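Local coordinates for chemotactic transducer PctC (Pseudomonas aeruginosa, PDB 5LTV), which binds gamma-aminobutyrate (GABA) through its ligand-binding domain and, as a chemotactic transducer, probably relays that signal to the machinery steering bacterial swimming, at residues K125-A130 against S152-H157; L96-S101 against Q160-A165; F91-L96 against F104-Y109. All coordinates share one frame; numbering follows the deposited sequence. Where two conformers were deposited one is given.

Interaction 1: residues K125-A130 against S152-H157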
# COMPACT_ATOMS: atom_id res chain seq x y z
N LYS A 125 -0.76 14.08 4.26
CA LYS A 125 -1.97 14.67 4.83
C LYS A 125 -2.94 13.61 5.34
O LYS A 125 -3.59 13.82 6.37
CB LYS A 125 -2.64 15.57 3.79
CG LYS A 125 -1.82 16.76 3.40
CD LYS A 125 -2.58 17.70 2.46
CE LYS A 125 -2.78 17.05 1.09
NZ LYS A 125 -3.46 17.92 0.07
N ASP A 126 -3.04 12.46 4.66
CA ASP A 126 -3.93 11.41 5.17
C ASP A 126 -3.38 10.73 6.44
O ASP A 126 -4.16 10.36 7.32
CB ASP A 126 -4.22 10.36 4.09
CG ASP A 126 -4.95 10.97 2.88
OD1 ASP A 126 -5.35 12.14 2.97
OD2 ASP A 126 -5.11 10.29 1.84
N ALA A 127 -2.06 10.57 6.56
CA ALA A 127 -1.55 10.06 7.83
C ALA A 127 -1.92 10.99 9.00
O ALA A 127 -2.29 10.52 10.09
CB ALA A 127 -0.02 9.89 7.77
N LEU A 128 -1.81 12.31 8.79
CA LEU A 128 -2.10 13.24 9.87
C LEU A 128 -3.59 13.25 10.17
O LEU A 128 -3.99 13.28 11.34
CB LEU A 128 -1.61 14.64 9.53
CG LEU A 128 -0.09 14.88 9.58
CD1 LEU A 128 0.21 16.36 9.49
CD2 LEU A 128 0.52 14.28 10.84
N ALA A 129 -4.44 13.20 9.13
CA ALA A 129 -5.88 13.23 9.36
C ALA A 129 -6.34 11.98 10.11
O ALA A 129 -7.15 12.07 11.04
CB ALA A 129 -6.63 13.36 8.02
N ALA A 130 -5.82 10.81 9.76
CA ALA A 130 -6.20 9.60 10.46
C ALA A 130 -5.51 9.42 11.80
O ALA A 130 -5.99 8.65 12.62
CB ALA A 130 -5.93 8.38 9.58
N SER A 152 1.86 4.79 5.80
CA SER A 152 2.38 6.01 6.44
C SER A 152 1.69 6.25 7.78
O SER A 152 0.56 5.81 8.01
CB SER A 152 2.20 7.27 5.54
OG SER A 152 0.81 7.54 5.23
N LEU A 153 2.40 6.95 8.67
CA LEU A 153 1.84 7.26 9.98
C LEU A 153 2.59 8.42 10.60
O LEU A 153 3.80 8.58 10.36
CB LEU A 153 1.86 6.03 10.92
CG LEU A 153 3.00 5.04 11.18
CD1 LEU A 153 4.37 5.44 10.68
CD2 LEU A 153 3.05 4.73 12.67
N PRO A 154 1.92 9.23 11.44
CA PRO A 154 2.60 10.33 12.12
C PRO A 154 3.67 9.81 13.06
O PRO A 154 3.58 8.71 13.58
CB PRO A 154 1.48 11.03 12.89
CG PRO A 154 0.17 10.49 12.22
CD PRO A 154 0.52 9.08 11.88
N VAL A 155 4.72 10.62 13.23
CA VAL A 155 5.80 10.41 14.19
C VAL A 155 5.85 11.61 15.12
O VAL A 155 6.03 12.75 14.66
CB VAL A 155 7.16 10.24 13.48
CG1 VAL A 155 8.29 9.91 14.50
CG2 VAL A 155 7.06 9.18 12.38
N ARG A 156 5.67 11.37 16.41
CA ARG A 156 5.83 12.41 17.42
C ARG A 156 7.09 12.12 18.23
O ARG A 156 7.52 10.97 18.36
CB ARG A 156 4.59 12.49 18.35
CG ARG A 156 3.32 13.11 17.72
CD ARG A 156 2.08 12.97 18.64
NE ARG A 156 0.84 13.52 18.06
CZ ARG A 156 0.02 12.87 17.24
NH1 ARG A 156 0.27 11.62 16.87
NH2 ARG A 156 -1.07 13.47 16.77
N HIS A 157 7.71 13.18 18.74
CA HIS A 157 8.83 13.05 19.66
C HIS A 157 8.48 13.85 20.91
O HIS A 157 8.15 15.03 20.81
CB HIS A 157 10.14 13.51 19.04
CG HIS A 157 11.28 13.49 20.01
ND1 HIS A 157 11.69 12.35 20.66
CD2 HIS A 157 12.06 14.50 20.48
CE1 HIS A 157 12.70 12.64 21.46
NE2 HIS A 157 12.94 13.94 21.38
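Ala127, on the side of helix 122-130 turned to the sheet, sets its methyl group between Ser152 and Pro154 of strand 147-157. The apolar contacts are few and small. Ala127 CB lies 3.9 Å from Leu153 CA, over the strand backbone, and 4.2 Å from Pro154 CD. The next residue, Leu128, has CG anti to its carbonyl carbon (chi1 -73°), which brings CD2 back to within 4.0 Å of Pro154 CB, the two side chains running past one another in opposite senses.

Polar atoms meet carbon here, and no hydrogen bond joins the two segments. Pro154 CG comes to 3.3 Å from Ala127 O, a close van der Waals approach to the helix carbonyl. Ser152 OG touches Ala127 CB at 3.6 Å, while its hydroxyl is hydrogen-bonded to Trp123 O in the preceding turn of the same helix.

The axes of segments 125-130 and 152-157 come to 6.8 Å at a crossing angle of -67°, consistent with the small side chains between them. Helix 122-130 lies across one face of the Cache sheet, also touching Val164 of strand 160-170 and Ile134 of strand 134-140, whereas Leu153 and Val155 point to the other face, against helix 34-68.

Interaction 2: residues L96-S101 against Q160-A165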
# COMPACT_ATOMS: atom_id res chain seq x y z
N LEU A 96 10.85 10.11 5.69
CA LEU A 96 10.27 10.97 6.71
C LEU A 96 10.08 12.34 6.10
O LEU A 96 11.04 12.98 5.68
CB LEU A 96 11.18 11.07 7.94
CG LEU A 96 10.74 12.09 9.02
CD1 LEU A 96 9.54 11.57 9.83
CD2 LEU A 96 11.91 12.38 9.96
N GLY A 97 8.83 12.80 6.06
CA GLY A 97 8.53 14.16 5.70
C GLY A 97 8.33 14.89 7.01
O GLY A 97 7.52 14.47 7.83
N GLU A 98 9.12 15.95 7.21
CA GLU A 98 9.14 16.69 8.48
C GLU A 98 8.17 17.87 8.46
O GLU A 98 8.05 18.56 7.46
CB GLU A 98 10.56 17.18 8.80
CG GLU A 98 11.48 16.03 9.23
CD GLU A 98 12.88 16.47 9.60
OE1 GLU A 98 13.86 15.90 9.05
OE2 GLU A 98 13.03 17.34 10.49
N ALA A 99 7.53 18.11 9.61
CA ALA A 99 6.47 19.12 9.71
C ALA A 99 7.02 20.55 9.70
O ALA A 99 6.41 21.44 9.11
CB ALA A 99 5.66 18.89 10.98
N ALA A 100 8.19 20.78 10.33
CA ALA A 100 8.64 22.17 10.52
C ALA A 100 8.83 22.90 9.18
O ALA A 100 8.38 24.03 9.01
CB ALA A 100 9.94 22.22 11.34
N SER A 101 9.52 22.28 8.23
CA SER A 101 9.80 23.02 7.00
C SER A 101 9.82 22.12 5.76
O SER A 101 10.41 22.51 4.74
CB SER A 101 11.16 23.75 7.11
OG SER A 101 12.20 22.83 7.33
N GLN A 160 5.35 16.02 20.51
CA GLN A 160 5.34 17.03 19.46
C GLN A 160 5.60 16.39 18.08
O GLN A 160 6.49 15.54 17.93
CB GLN A 160 6.41 18.10 19.75
CG GLN A 160 6.21 18.82 21.09
CD GLN A 160 4.91 19.63 21.07
OE1 GLN A 160 4.02 19.37 21.86
NE2 GLN A 160 4.82 20.57 20.16
N LEU A 161 4.82 16.82 17.08
CA LEU A 161 4.90 16.24 15.74
C LEU A 161 6.28 16.41 15.11
O LEU A 161 6.80 17.53 15.00
CB LEU A 161 3.83 16.84 14.84
CG LEU A 161 3.68 16.15 13.49
CD1 LEU A 161 3.20 14.72 13.70
CD2 LEU A 161 2.66 16.96 12.68
N LEU A 162 6.91 15.28 14.76
CA LEU A 162 8.12 15.30 13.95
C LEU A 162 7.76 15.36 12.46
O LEU A 162 8.29 16.18 11.71
CB LEU A 162 8.97 14.06 14.29
CG LEU A 162 10.18 13.92 13.37
CD1 LEU A 162 11.16 15.12 13.50
CD2 LEU A 162 10.89 12.58 13.62
N GLY A 163 6.85 14.50 12.03
CA GLY A 163 6.39 14.54 10.66
C GLY A 163 5.59 13.29 10.38
O GLY A 163 4.91 12.76 11.28
N VAL A 164 5.70 12.80 9.14
CA VAL A 164 5.08 11.55 8.73
C VAL A 164 6.15 10.61 8.19
O VAL A 164 6.90 10.98 7.28
CB VAL A 164 3.97 11.79 7.71
CG1 VAL A 164 3.51 10.47 7.10
CG2 VAL A 164 2.83 12.52 8.39
N ALA A 165 6.19 9.39 8.72
CA ALA A 165 7.10 8.37 8.23
C ALA A 165 6.31 7.41 7.34
O ALA A 165 5.12 7.17 7.59
CB ALA A 165 7.77 7.63 9.38
O HOH W 1 9.75 18.89 11.98
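Gly97 and Val164 form an antiparallel hydrogen-bonded pair between strands 93-98 and 160-170. Gly97 N donates to Val164 O at 2.9 Å, and Val164 N returns the bond to Gly97 O at 2.8 Å. Beyond this pair Ala99 N reaches Leu162 O at 3.0 Å. That same oxygen receives a second hydrogen bond from a water, which in turn accepts from Ala100 N and so ties the loop just after strand 93-98 to strand 160-170.

CA-H...O contacts accompany these bonds; the shortest runs from Gly163 CA to Gly97 O at 3.0 Å, so the two backbones lie close here. A classic beta bulge sets Leu162 and Gly163 together opposite Val155 of strand 147-157.

Apolar contacts flank the ladder. The Leu96 side chain runs roughly perpendicular to that of Leu162, their CD2 methyls 3.8 Å apart, while Leu96 CD1 lies 4.3 Å from Ala165 CB. At the bulged end, Ala99 CB meets Leu161 CD2 at 4.0 Å.

The direct cross-strand hydrogen bonds are all between backbone atoms, so the register rests on the main chain, while leucine and alanine methyls pack beside it and one water extends the bonding past the last pair.

Interaction 3: residues F91-L96 against F104-Y109; sequences FASVYL and FTMRPY. With ABU (gamma-amino-butanoic acid), chain H.
This is a beta hairpin at the margin of the antiparallel Cache-domain sheet: strand 93-98 pairs with the outermost strand 104-107, and one face of the pair lines the gamma-aminobutyrate pocket. Val94 with Arg107 and Leu96 with Thr105 are hydrogen-bonded pairs, each closed by two backbone bonds; Val94 N to Arg107 O measures 2.9 Å. Tyr95 with Met106 is the non-hydrogen-bonded pair between them, and both send their side chains to the ligand side.

There the Tyr95 ring, with CG between the backbone N and the carbonyl carbon (chi1 40°), carries the ligand CB over one face. Phe104 lies against that ring with the planes at 50°, Tyr95 CD2 coming to the edge of the Phe104 ring, 3.5 Å from Phe104 CE1. Met106 makes an oblique Met-aromatic contact, SD lying 5.3 Å from the Tyr95 ring centroid.

Asp168, on strand 160-170, probably helps position Ser93 OG and Tyr95 OH: its carboxylate is hydrogen-bonded to both, and also to the ligand. Trp123 meets the Tyr95 ring edge-to-face. On the face bearing Val94, Leu96, Thr105 and Arg107, the guanidinium group turns back so that Arg107 NH1 bonds to Met106 O from above the carbonyl plane, while NE is in a salt bridge with Glu83.

Around the ligand's amino end, the nitrogen of gamma-aminobutyrate sits 3.1 Å from Ser93 OG, 3.4 Å from Met106 SD and 3.4 Å from Tyr95 CE1.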
# COMPACT_ATOMS: atom_id res chain seq x y z
N PHE A 91 11.37 -2.39 1.02
CA PHE A 91 10.59 -1.32 0.43
C PHE A 91 11.29 -0.83 -0.83
O PHE A 91 12.49 -1.07 -1.02
CB PHE A 91 10.37 -0.15 1.41
CG PHE A 91 9.53 -0.53 2.63
CD1 PHE A 91 8.14 -0.47 2.60
CD2 PHE A 91 10.14 -0.99 3.79
CE1 PHE A 91 7.37 -0.89 3.71
CE2 PHE A 91 9.38 -1.40 4.89
CZ PHE A 91 7.99 -1.34 4.85
N ALA A 92 10.51 -0.20 -1.71
CA ALA A 92 11.12 0.62 -2.74
C ALA A 92 11.86 1.78 -2.08
O ALA A 92 12.99 2.10 -2.45
CB ALA A 92 10.05 1.12 -3.71
N SER A 93 11.25 2.40 -1.09
CA SER A 93 11.95 3.40 -0.29
C SER A 93 11.15 3.64 0.97
O SER A 93 9.94 3.34 1.05
CB SER A 93 12.14 4.71 -1.05
OG SER A 93 10.88 5.21 -1.45
N VAL A 94 11.86 4.17 1.97
CA VAL A 94 11.31 4.64 3.23
C VAL A 94 11.71 6.09 3.37
O VAL A 94 12.70 6.55 2.77
CB VAL A 94 11.78 3.80 4.45
CG1 VAL A 94 11.28 2.40 4.35
CG2 VAL A 94 13.32 3.81 4.55
N TYR A 95 10.92 6.83 4.17
CA TYR A 95 11.12 8.27 4.18
C TYR A 95 10.36 8.93 5.33
O TYR A 95 9.39 8.39 5.86
CB TYR A 95 10.74 8.94 2.86
CG TYR A 95 9.50 8.44 2.14
CD1 TYR A 95 9.58 7.39 1.23
CD2 TYR A 95 8.25 9.09 2.29
CE1 TYR A 95 8.43 6.95 0.52
CE2 TYR A 95 7.12 8.67 1.57
CZ TYR A 95 7.22 7.60 0.69
OH TYR A 95 6.12 7.17 -0.03
N LEU A 96 10.85 10.11 5.69
CA LEU A 96 10.27 10.97 6.71
C LEU A 96 10.08 12.34 6.10
O LEU A 96 11.04 12.98 5.68
CB LEU A 96 11.18 11.07 7.94
CG LEU A 96 10.74 12.09 9.02
CD1 LEU A 96 9.54 11.57 9.83
CD2 LEU A 96 11.91 12.38 9.96
N PHE A 104 12.75 16.46 3.62
CA PHE A 104 12.34 15.16 3.15
C PHE A 104 13.59 14.28 3.10
O PHE A 104 14.52 14.56 2.33
CB PHE A 104 11.69 15.28 1.78
CG PHE A 104 11.20 13.96 1.21
CD1 PHE A 104 10.10 13.33 1.76
CD2 PHE A 104 11.85 13.38 0.12
CE1 PHE A 104 9.65 12.12 1.24
CE2 PHE A 104 11.43 12.18 -0.39
CZ PHE A 104 10.31 11.54 0.17
N THR A 105 13.63 13.23 3.93
CA THR A 105 14.75 12.30 3.95
C THR A 105 14.25 10.94 3.49
O THR A 105 13.40 10.33 4.13
CB THR A 105 15.36 12.17 5.33
OG1 THR A 105 15.61 13.46 5.85
CG2 THR A 105 16.68 11.41 5.27
N MET A 106 14.79 10.46 2.38
CA MET A 106 14.38 9.23 1.75
C MET A 106 15.59 8.31 1.57
O MET A 106 16.65 8.77 1.12
CB MET A 106 13.81 9.51 0.40
CG MET A 106 13.55 8.25 -0.40
SD MET A 106 12.43 8.57 -1.87
CE MET A 106 13.62 9.09 -3.03
N ARG A 107 15.41 7.01 1.89
CA ARG A 107 16.46 6.01 1.65
C ARG A 107 15.80 4.77 1.06
O ARG A 107 14.70 4.46 1.45
CB ARG A 107 17.30 5.64 2.93
CG ARG A 107 18.05 6.89 3.49
CD ARG A 107 19.32 7.23 2.64
NE ARG A 107 20.16 8.30 3.18
CZ ARG A 107 19.88 9.63 3.08
NH1 ARG A 107 18.77 10.14 2.51
NH2 ARG A 107 20.75 10.46 3.59
N PRO A 108 16.42 4.15 0.01
CA PRO A 108 17.56 4.71 -0.74
C PRO A 108 17.21 6.06 -1.37
O PRO A 108 16.05 6.28 -1.77
CB PRO A 108 17.83 3.64 -1.83
CG PRO A 108 17.14 2.42 -1.37
CD PRO A 108 15.93 2.94 -0.66
N TYR A 109 18.21 6.92 -1.48
CA TYR A 109 18.01 8.29 -1.91
C TYR A 109 18.03 8.40 -3.44
O TYR A 109 18.91 7.86 -4.11
CB TYR A 109 19.11 9.20 -1.29
CG TYR A 109 19.16 10.59 -1.92
CD1 TYR A 109 19.94 10.83 -3.04
CD2 TYR A 109 18.40 11.65 -1.41
CE1 TYR A 109 19.95 12.07 -3.66
CE2 TYR A 109 18.45 12.93 -2.01
CZ TYR A 109 19.22 13.12 -3.14
OH TYR A 109 19.23 14.35 -3.76
N ABU H . 9.30 7.54 -2.75
CD ABU H . 8.21 8.33 -3.37
CB ABU H . 8.10 9.72 -2.79
CG ABU H . 6.70 10.07 -2.31
C ABU H . 5.78 10.93 -3.15
O ABU H . 5.40 10.49 -4.27
OXT ABU H . 5.37 12.02 -2.66

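All three contacts involve one five-stranded antiparallel sheet of the Cache domain: interactions 2 and 3 pair its strands, and interaction 1 packs helix 122-130 on it. Along the chain interaction 3 closes first, the helix and strand of interaction 1 follow, and interaction 2 brings strand 160-170 back beside strand 93-98. Interactions 2 and 3 share Leu96 and lie on the two sides of strand 93-98, their centres about 14 Å apart. Interactions 1 and 2 are closer, about 8 Å between centres, and meet at Val155. Interactions 1 and 3 are about 16 Å apart. Sheet pairing thus connects the ligand-lining hairpin to the strands beneath helix 122-130, whose Trp123 also belongs to the pocket.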